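Local atomic coordinates of terminase large subunit (Thermus phage G20c, PDB entry 5M1P), a protein that drives viral DNA into empty capsids as the ATP-powered packaging motor and, through its nuclease domain, cuts the genome to start and end packaging. Residues 37-43 with 90-95; 55-61 with 185-189; 125-129 with 165-169. All coordinates share one frame; numbering follows the deposited sequence.

In the fold
After strands 15-22 and 25-27, strand 37-42 enters the sheet, and contact 1 pairs it with strand 91-94, closing a loop that holds strands 49-56 and 61-69 and helix 73-86. Before that loop closes, segment 55-61 opens contact 2, which is completed only at the C terminus by 185-189; contacts 1 and 2 therefore cross along the chain. They also touch, through the Tyr-91 to Gln-188 side-chain pair and the backbone pairing of Cys-38 with Leu-55. Contact 3, 125-129 with 165-169, follows contact 1 in series and nests inside the loop of contact 2, tying helix 122-137 to the two-stranded sheet; Leu-128 packs on Ser-187.

Contact 1 (37-43 with 90-95); sequences YCIGADF and AYVVAD. With CA (calcium ion), chain C.
Strands 37-42 and 91-94 pair in parallel within the central sheet of this RNase H-like nuclease fold, neighbouring strands whose connection runs through strands 49-56 and 61-69 and helix 73-86. Their backbones are laced by Ile-39 N to Tyr-91 O (2.8 Å), Val-93 N to Ile-39 O (2.7 Å) and Ala-41 N to Val-93 O, and Asp-95 N extends the ladder to Ala-41 O with a nearly straight 173° bond. Packing is dense over the N-terminal and central part. On one face Ala-41 CB meets Val-92 CG1 at 3.6 Å, and Ile-39 lays CG1 and CD1 against Ala-90 CB; Leu-80 and Leu-83 of helix 73-86 cover this side. On the other, the Tyr-91 ring, its CG set between backbone N and carbonyl carbon (chi1 73°), takes Cys-38 CB above its centre, a CH-pi contact at 3.7 Å from CB to the ring centroid. Tyr-91 OH is hydrogen-bonded to Gln-188 OE1.

Toward the C-terminal ends direct contact thins to the Phe-43 ring edge against Ala-94 CB and Asp-95 O, and waters bridge the rest. Phe-43 N and Asp-95 O share one; another links Asp-42 OD2 to Asp-95 OD2, both residues being probable ligands of the catalytic magnesium ions. Asp-95 OD1 is hydrogen-bonded to Val-119 N. Asp-48, Tyr-49 and Asp-177 complete the protein ligands of the bound calcium, which Asp-42 OD1 holds at 2.3 Å and Phe-43 O at 2.4 Å.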
loop_
_atom_site.group_PDB
_atom_site.type_symbol
_atom_site.label_atom_id
_atom_site.label_comp_id
_atom_site.label_asym_id
_atom_site.label_seq_id
_atom_site.Cartn_x
_atom_site.Cartn_y
_atom_site.Cartn_z
ATOM N N TYR A 37 12.514 -6.230 -4.877
ATOM C CA TYR A 37 11.476 -5.336 -4.371
ATOM C C TYR A 37 10.169 -5.543 -5.108
ATOM O O TYR A 37 10.140 -6.018 -6.250
ATOM C CB TYR A 37 11.904 -3.890 -4.596
ATOM C CG TYR A 37 13.137 -3.470 -3.845
ATOM C CD1 TYR A 37 14.418 -3.802 -4.295
ATOM C CD2 TYR A 37 13.030 -2.727 -2.683
ATOM C CE1 TYR A 37 15.545 -3.402 -3.601
ATOM C CE2 TYR A 37 14.159 -2.319 -1.986
ATOM C CZ TYR A 37 15.417 -2.660 -2.454
ATOM O OH TYR A 37 16.548 -2.243 -1.782
ATOM N N CYS A 38 9.082 -5.157 -4.449
ATOM C CA CYS A 38 7.799 -5.026 -5.118
ATOM C C CYS A 38 7.188 -3.729 -4.629
ATOM O O CYS A 38 7.696 -3.127 -3.673
ATOM C CB CYS A 38 6.896 -6.225 -4.846
ATOM S SG CYS A 38 6.259 -6.311 -3.165
ATOM N N ILE A 39 6.116 -3.300 -5.285
ATOM C CA ILE A 39 5.460 -2.042 -4.970
ATOM C C ILE A 39 3.963 -2.263 -4.873
ATOM O O ILE A 39 3.332 -2.601 -5.871
ATOM C CB ILE A 39 5.728 -0.974 -6.056
ATOM C CG1 ILE A 39 7.239 -0.850 -6.327
ATOM C CG2 ILE A 39 5.098 0.357 -5.665
ATOM C CD1 ILE A 39 7.611 0.129 -7.412
ATOM N N GLY A 40 3.394 -2.078 -3.686
ATOM C CA GLY A 40 1.943 -2.106 -3.532
ATOM C C GLY A 40 1.369 -0.821 -4.073
ATOM O O GLY A 40 1.835 0.252 -3.682
ATOM N N ALA A 41 0.366 -0.899 -4.955
ATOM C CA ALA A 41 -0.165 0.296 -5.587
ATOM C C ALA A 41 -1.676 0.361 -5.475
ATOM O O ALA A 41 -2.395 -0.496 -6.012
ATOM C CB ALA A 41 0.275 0.350 -7.033
ATOM N N ASP A 42 -2.107 1.369 -4.717
ATOM C CA ASP A 42 -3.487 1.779 -4.540
ATOM C C ASP A 42 -3.589 3.086 -5.321
ATOM O O ASP A 42 -2.945 4.077 -4.969
ATOM C CB ASP A 42 -3.765 2.006 -3.037
ATOM C CG ASP A 42 -5.187 2.448 -2.753
ATOM O OD1 ASP A 42 -5.471 3.655 -2.888
ATOM O OD2 ASP A 42 -6.010 1.611 -2.359
ATOM N N PHE A 43 -4.348 3.080 -6.409
ATOM C CA PHE A 43 -4.420 4.248 -7.287
ATOM C C PHE A 43 -5.290 5.348 -6.716
ATOM O O PHE A 43 -6.088 5.115 -5.810
ATOM C CB PHE A 43 -4.877 3.835 -8.690
ATOM C CG PHE A 43 -3.843 3.045 -9.413
ATOM C CD1 PHE A 43 -2.801 3.688 -10.058
ATOM C CD2 PHE A 43 -3.854 1.659 -9.364
ATOM C CE1 PHE A 43 -1.817 2.959 -10.701
ATOM C CE2 PHE A 43 -2.870 0.925 -10.002
ATOM C CZ PHE A 43 -1.856 1.580 -10.668
ATOM N N ALA A 90 11.346 -3.101 -9.950
ATOM C CA ALA A 90 10.492 -3.714 -8.945
ATOM C C ALA A 90 9.114 -3.936 -9.541
ATOM O O ALA A 90 8.580 -3.051 -10.215
ATOM C CB ALA A 90 10.383 -2.810 -7.736
ATOM N N TYR A 91 8.530 -5.100 -9.287
ATOM C CA TYR A 91 7.198 -5.367 -9.820
ATOM C C TYR A 91 6.115 -4.752 -8.957
ATOM O O TYR A 91 6.226 -4.700 -7.723
ATOM C CB TYR A 91 6.944 -6.850 -10.036
ATOM C CG TYR A 91 6.740 -7.706 -8.819
ATOM C CD1 TYR A 91 7.821 -8.263 -8.163
ATOM C CD2 TYR A 91 5.465 -7.986 -8.338
ATOM C CE1 TYR A 91 7.655 -9.096 -7.075
ATOM C CE2 TYR A 91 5.281 -8.821 -7.247
ATOM C CZ TYR A 91 6.383 -9.357 -6.601
ATOM O OH TYR A 91 6.234 -10.186 -5.525
ATOM N N VAL A 92 5.070 -4.285 -9.619
ATOM C CA VAL A 92 3.973 -3.635 -8.959
ATOM C C VAL A 92 2.864 -4.650 -8.661
ATOM O O VAL A 92 2.485 -5.421 -9.525
ATOM C CB VAL A 92 3.432 -2.493 -9.836
ATOM C CG1 VAL A 92 2.274 -1.798 -9.130
ATOM C CG2 VAL A 92 4.525 -1.480 -10.169
ATOM N N VAL A 93 2.349 -4.632 -7.438
ATOM C CA VAL A 93 1.133 -5.355 -7.083
ATOM C C VAL A 93 0.029 -4.317 -7.123
ATOM O O VAL A 93 -0.091 -3.481 -6.225
ATOM C CB VAL A 93 1.225 -5.998 -5.690
ATOM C CG1 VAL A 93 -0.010 -6.842 -5.399
ATOM C CG2 VAL A 93 2.504 -6.815 -5.552
ATOM N N ALA A 94 -0.762 -4.362 -8.183
ATOM C CA ALA A 94 -1.663 -3.265 -8.527
ATOM C C ALA A 94 -3.101 -3.636 -8.234
ATOM O O ALA A 94 -3.594 -4.627 -8.763
ATOM C CB ALA A 94 -1.525 -2.939 -9.999
ATOM N N ASP A 95 -3.776 -2.840 -7.416
ATOM C CA ASP A 95 -5.214 -2.997 -7.257
ATOM C C ASP A 95 -5.886 -2.368 -8.457
ATOM O O ASP A 95 -6.123 -1.166 -8.498
ATOM C CB ASP A 95 -5.748 -2.388 -5.965
ATOM C CG ASP A 95 -7.269 -2.439 -5.884
ATOM O OD1 ASP A 95 -7.920 -3.173 -6.673
ATOM O OD2 ASP A 95 -7.826 -1.742 -5.024
HETATM CA CA CA C . -6.768 5.428 -3.538
HETATM O O HOH W 1 -7.078 -1.002 -2.592
HETATM O O HOH W 2 -6.377 1.108 -6.850
HETATM O O HOH W 3 -8.660 4.106 -3.226
#

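Contact 2 (55-61 with 185-189); sequences LDLDTGA and AYSQY
Leu-55 and Ala-185 bring their backbones within 6.1 Å (CA to CA), and Leu-57 and Tyr-189 within 5.9 Å, where the connection of the beta hairpin between antiparallel strands 49-56 and 61-69 packs on a type I beta turn, Tyr-186 to Tyr-189, at the C-terminal end of helix 177-186. Leu-55 points toward the helix and its CB meets Ala-185 CB. The anti placement of CG relative to the backbone N (chi1 177°) sends both methyls toward the helix: CD2 lies over one face of the Tyr-186 ring, offset toward the rim, while CD1 approaches CZ of the same ring at 3.6 Å. CD2 also touches Ala-185 O at 3.4 Å. The Tyr-186 hydroxyl donates to Gly-60 O at 2.6 Å, tilted 35° from the carbonyl plane; its second partner is Ala-142 N, at the start of edge strand 142-144, so it joins the hairpin turn to that strand. Tyr-189 grips the turn differently. Gly-60 CA makes a CH-pi contact with its ring face, 3.7 Å from the centroid, and Leu-57 O lies in the ring plane at the edge. The positive phi of Gly-60 (77°) and the direction toward the ring in which a side chain would point both suit a residue without one. Leu-57 adds a looser touch, CD2 against Gln-188 CB at 3.9 Å.

The hairpin is closed by Asp-56 N to Ala-61 O and Gly-60 N to Asp-56 O. Asp-56 OD1 accepts from Asp-58 N and Thr-59 N, an Asx turn and an Asx motif, and Thr-59 OG1 takes Ala-61 N in an ST turn. Around the contact, Leu-132 and Leu-135 of helix 122-137 cover Tyr-186, and strands 37-42 and 91-94 receive Leu-57 and Gln-188 through Cys-38, Tyr-91 and Val-93.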
loop_
_atom_site.group_PDB
_atom_site.type_symbol
_atom_site.label_atom_id
_atom_site.label_comp_id
_atom_site.label_asym_id
_atom_site.label_seq_id
_atom_site.Cartn_x
_atom_site.Cartn_y
_atom_site.Cartn_z
ATOM N N LEU A 55 8.446 -2.235 -1.094
ATOM C CA LEU A 55 8.823 -3.223 -0.088
ATOM C C LEU A 55 10.045 -4.005 -0.520
ATOM O O LEU A 55 10.079 -4.575 -1.596
ATOM C CB LEU A 55 7.664 -4.185 0.139
ATOM C CG LEU A 55 7.888 -5.336 1.114
ATOM C CD1 LEU A 55 8.291 -4.826 2.490
ATOM C CD2 LEU A 55 6.625 -6.163 1.208
ATOM N N ASP A 56 11.057 -3.999 0.330
ATOM C CA ASP A 56 12.226 -4.850 0.155
ATOM C C ASP A 56 11.822 -6.258 0.612
ATOM O O ASP A 56 11.587 -6.496 1.812
ATOM C CB ASP A 56 13.367 -4.292 1.005
ATOM C CG ASP A 56 14.655 -5.078 0.887
ATOM O OD1 ASP A 56 14.620 -6.315 0.696
ATOM O OD2 ASP A 56 15.722 -4.453 1.059
ATOM N N LEU A 57 11.704 -7.180 -0.340
ATOM C CA LEU A 57 11.231 -8.530 -0.038
ATOM C C LEU A 57 12.285 -9.402 0.654
ATOM O O LEU A 57 11.950 -10.468 1.172
ATOM C CB LEU A 57 10.716 -9.209 -1.307
ATOM C CG LEU A 57 9.432 -8.627 -1.897
ATOM C CD1 LEU A 57 9.180 -9.177 -3.290
ATOM C CD2 LEU A 57 8.238 -8.891 -1.009
ATOM N N ASP A 58 13.539 -8.956 0.662
ATOM C CA ASP A 58 14.590 -9.637 1.407
ATOM C C ASP A 58 14.576 -9.272 2.896
ATOM O O ASP A 58 14.949 -10.092 3.721
ATOM C CB ASP A 58 15.968 -9.329 0.801
ATOM C CG ASP A 58 16.111 -9.821 -0.640
ATOM O OD1 ASP A 58 17.119 -10.494 -0.932
ATOM O OD2 ASP A 58 15.231 -9.543 -1.487
ATOM N N THR A 59 14.172 -8.053 3.242
ATOM C CA THR A 59 14.183 -7.601 4.645
ATOM C C THR A 59 12.798 -7.411 5.263
ATOM O O THR A 59 12.683 -7.336 6.487
ATOM C CB THR A 59 14.924 -6.270 4.787
ATOM O OG1 THR A 59 14.166 -5.236 4.146
ATOM C CG2 THR A 59 16.336 -6.361 4.204
ATOM N N GLY A 60 11.760 -7.301 4.432
ATOM C CA GLY A 60 10.413 -7.030 4.930
ATOM C C GLY A 60 10.193 -5.582 5.330
ATOM O O GLY A 60 9.205 -5.285 6.003
ATOM N N ALA A 61 11.085 -4.675 4.917
ATOM C CA ALA A 61 10.977 -3.259 5.245
ATOM C C ALA A 61 10.556 -2.423 4.050
ATOM O O ALA A 61 11.013 -2.637 2.932
ATOM C CB ALA A 61 12.292 -2.743 5.802
ATOM N N ALA A 185 1.536 -4.602 -0.872
ATOM C CA ALA A 185 2.973 -4.902 -0.843
ATOM C C ALA A 185 3.261 -6.163 -0.053
ATOM O O ALA A 185 3.910 -7.095 -0.547
ATOM C CB ALA A 185 3.746 -3.729 -0.274
ATOM N N TYR A 186 2.779 -6.187 1.183
ATOM C CA TYR A 186 3.048 -7.304 2.087
ATOM C C TYR A 186 2.381 -8.620 1.713
ATOM O O TYR A 186 2.767 -9.668 2.229
ATOM C CB TYR A 186 2.734 -6.919 3.542
ATOM C CG TYR A 186 3.865 -6.140 4.189
ATOM C CD1 TYR A 186 4.993 -6.796 4.676
ATOM C CD2 TYR A 186 3.846 -4.749 4.248
ATOM C CE1 TYR A 186 6.048 -6.089 5.235
ATOM C CE2 TYR A 186 4.883 -4.029 4.819
ATOM C CZ TYR A 186 5.991 -4.697 5.305
ATOM O OH TYR A 186 7.015 -3.956 5.864
ATOM N N SER A 187 1.413 -8.593 0.793
ATOM C CA SER A 187 0.857 -9.827 0.230
ATOM C C SER A 187 1.918 -10.711 -0.421
ATOM O O SER A 187 1.703 -11.908 -0.594
ATOM C CB SER A 187 -0.227 -9.526 -0.809
ATOM O OG SER A 187 0.342 -9.044 -2.014
ATOM N N GLN A 188 3.047 -10.116 -0.795
ATOM C CA GLN A 188 4.143 -10.819 -1.450
ATOM C C GLN A 188 5.235 -11.292 -0.507
ATOM O O GLN A 188 6.142 -11.997 -0.941
ATOM C CB GLN A 188 4.792 -9.885 -2.458
ATOM C CG GLN A 188 3.824 -9.218 -3.407
ATOM C CD GLN A 188 3.096 -10.206 -4.292
ATOM O OE1 GLN A 188 3.717 -10.850 -5.139
ATOM N NE2 GLN A 188 1.795 -10.347 -4.103
ATOM N N TYR A 189 5.174 -10.899 0.759
ATOM C CA TYR A 189 6.282 -11.138 1.677
ATOM C C TYR A 189 6.149 -12.501 2.334
ATOM O O TYR A 189 5.101 -12.842 2.853
ATOM C CB TYR A 189 6.347 -10.024 2.715
ATOM C CG TYR A 189 7.533 -10.151 3.642
ATOM C CD1 TYR A 189 8.836 -10.106 3.153
ATOM C CD2 TYR A 189 7.358 -10.322 5.010
ATOM C CE1 TYR A 189 9.926 -10.230 4.002
ATOM C CE2 TYR A 189 8.447 -10.445 5.865
ATOM C CZ TYR A 189 9.729 -10.394 5.357
ATOM O OH TYR A 189 10.814 -10.512 6.200
#

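Contact 3 (125-129 with 165-169); sequences KEQLI and NQVMR
Lys-125 reaches strand 166-170 through a shared water. CG anti to the backbone N and an extended chi2 place CD 4.0 Å from Met-168 O, and the bend at chi3 (-80°) turns CE and NZ toward the water. NZ donates to that water at 2.8 Å, and the water in turn donates to Met-168 O at 2.7 Å, so the ammonium and the strand carbonyl are joined without touching. The lysine side chain lies about 7 Å from that of Asp-95 and about 8 Å from that of Asp-42, both probable metal ligands.

One residue on, Glu-126 supplies the broadest contact from the helix. Its extended chain crosses that of Gln-166 obliquely, the carboxylate and amide planes 72° apart, and CG lies 3.5 Å from Gln-166 NE2. The amide thus packs against the aliphatic part of the glutamate and forms no hydrogen bond with the carboxylate. Glu-126 OE2 comes within 2.8 Å of Gln-166 O, yet both are acceptors. Glu-126 CG also approaches Met-168 SD.

A turn of helix beyond Lys-125, Ile-129 closes the inner side of the contact. Met-168, extended beyond CG, slides past the isoleucine in the opposite direction: SD, 3.4 Å from Ile-129 CG2, and the terminal CE pack on that methyl, with both residues buried. Phe-156 and Tyr-158 flank the methionine, while Val-179 and Met-180 of helix 177-186 lie against Ile-129. Strands 156-160 and 166-170 form an antiparallel beta hairpin, docked in this way on helix 122-137.

The chemistry is therefore graded, from apolar Met-168 and Ile-129 inside to a water-mediated lysine. Two acceptor oxygens as close as Glu-126 OE2 and Gln-166 O would tend to favour the protonated carboxylic acid and so may raise the pKa of Glu-126.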
loop_
_atom_site.group_PDB
_atom_site.type_symbol
_atom_site.label_atom_id
_atom_site.label_comp_id
_atom_site.label_asym_id
_atom_site.label_seq_id
_atom_site.Cartn_x
_atom_site.Cartn_y
_atom_site.Cartn_z
ATOM N N LYS A 125 -10.236 -8.349 0.400
ATOM C CA LYS A 125 -9.715 -7.339 1.318
ATOM C C LYS A 125 -9.321 -7.972 2.646
ATOM O O LYS A 125 -8.259 -7.659 3.187
ATOM C CB LYS A 125 -10.747 -6.234 1.537
ATOM C CG LYS A 125 -10.284 -5.096 2.436
ATOM C CD LYS A 125 -11.234 -3.917 2.362
ATOM C CE LYS A 125 -10.984 -3.076 1.121
ATOM N NZ LYS A 125 -11.958 -1.965 0.990
ATOM N N GLU A 126 -10.158 -8.870 3.160
ATOM C CA GLU A 126 -9.891 -9.492 4.462
ATOM C C GLU A 126 -8.656 -10.382 4.433
ATOM O O GLU A 126 -7.898 -10.405 5.397
ATOM C CB GLU A 126 -11.134 -10.229 4.971
ATOM C CG GLU A 126 -12.203 -9.271 5.477
ATOM C CD GLU A 126 -13.631 -9.776 5.317
ATOM O OE1 GLU A 126 -13.867 -11.006 5.301
ATOM O OE2 GLU A 126 -14.523 -8.913 5.205
ATOM N N GLN A 127 -8.423 -11.056 3.313
ATOM C CA GLN A 127 -7.237 -11.887 3.156
ATOM C C GLN A 127 -5.949 -11.048 3.157
ATOM O O GLN A 127 -4.972 -11.376 3.830
ATOM C CB GLN A 127 -7.349 -12.681 1.859
ATOM C CG GLN A 127 -6.359 -13.822 1.746
ATOM C CD GLN A 127 -6.795 -14.859 0.735
ATOM O OE1 GLN A 127 -6.673 -16.061 0.975
ATOM N NE2 GLN A 127 -7.325 -14.403 -0.396
ATOM N N LEU A 128 -5.976 -9.950 2.403
ATOM C CA LEU A 128 -4.874 -8.976 2.372
ATOM C C LEU A 128 -4.597 -8.364 3.738
ATOM O O LEU A 128 -3.449 -8.320 4.206
ATOM C CB LEU A 128 -5.189 -7.855 1.375
ATOM C CG LEU A 128 -5.098 -8.226 -0.100
ATOM C CD1 LEU A 128 -5.699 -7.135 -0.965
ATOM C CD2 LEU A 128 -3.648 -8.486 -0.491
ATOM N N ILE A 129 -5.648 -7.890 4.383
ATOM C CA ILE A 129 -5.502 -7.227 5.679
ATOM C C ILE A 129 -5.078 -8.192 6.790
ATOM O O ILE A 129 -4.206 -7.859 7.594
ATOM C CB ILE A 129 -6.794 -6.485 6.066
ATOM C CG1 ILE A 129 -7.055 -5.315 5.098
ATOM C CG2 ILE A 129 -6.741 -6.018 7.518
ATOM C CD1 ILE A 129 -6.051 -4.177 5.130
ATOM N N ASN A 165 -22.205 -9.477 7.862
ATOM C CA ASN A 165 -20.901 -9.766 7.257
ATOM C C ASN A 165 -19.854 -8.768 7.744
ATOM O O ASN A 165 -20.162 -7.612 7.999
ATOM C CB ASN A 165 -20.976 -9.718 5.733
ATOM C CG ASN A 165 -22.014 -10.666 5.167
ATOM O OD1 ASN A 165 -22.915 -10.252 4.433
ATOM N ND2 ASN A 165 -21.899 -11.944 5.512
ATOM N N GLN A 166 -18.611 -9.229 7.859
ATOM C CA GLN A 166 -17.523 -8.408 8.384
ATOM C C GLN A 166 -17.051 -7.414 7.339
ATOM O O GLN A 166 -16.907 -7.761 6.164
ATOM C CB GLN A 166 -16.341 -9.280 8.791
ATOM C CG GLN A 166 -15.310 -8.572 9.664
ATOM C CD GLN A 166 -14.044 -9.396 9.820
ATOM O OE1 GLN A 166 -13.804 -10.011 10.863
ATOM N NE2 GLN A 166 -13.232 -9.418 8.775
ATOM N N VAL A 167 -16.793 -6.188 7.783
ATOM C CA VAL A 167 -16.243 -5.142 6.927
ATOM C C VAL A 167 -15.075 -4.489 7.675
ATOM O O VAL A 167 -15.094 -4.387 8.889
ATOM C CB VAL A 167 -17.343 -4.147 6.423
ATOM C CG1 VAL A 167 -18.663 -4.330 7.157
ATOM C CG2 VAL A 167 -16.917 -2.694 6.496
ATOM N N MET A 168 -14.047 -4.099 6.928
ATOM C CA MET A 168 -12.900 -3.378 7.467
ATOM C C MET A 168 -12.824 -2.051 6.742
ATOM O O MET A 168 -12.817 -2.016 5.516
ATOM C CB MET A 168 -11.600 -4.139 7.230
ATOM C CG MET A 168 -11.502 -5.519 7.855
ATOM S SD MET A 168 -10.118 -6.415 7.106
ATOM C CE MET A 168 -9.784 -7.725 8.277
ATOM N N ARG A 169 -12.747 -0.965 7.498
ATOM C CA ARG A 169 -12.614 0.363 6.920
ATOM C C ARG A 169 -12.129 1.361 7.949
ATOM O O ARG A 169 -12.079 1.084 9.148
ATOM C CB ARG A 169 -13.944 0.836 6.311
ATOM C CG ARG A 169 -15.081 0.943 7.307
ATOM C CD ARG A 169 -16.152 1.896 6.819
ATOM N NE ARG A 169 -17.237 2.038 7.771
ATOM C CZ ARG A 169 -18.271 1.215 7.880
ATOM N NH1 ARG A 169 -18.390 0.143 7.101
ATOM N NH2 ARG A 169 -19.210 1.480 8.781
HETATM O O HOH W 4 -11.460 -0.793 3.474
#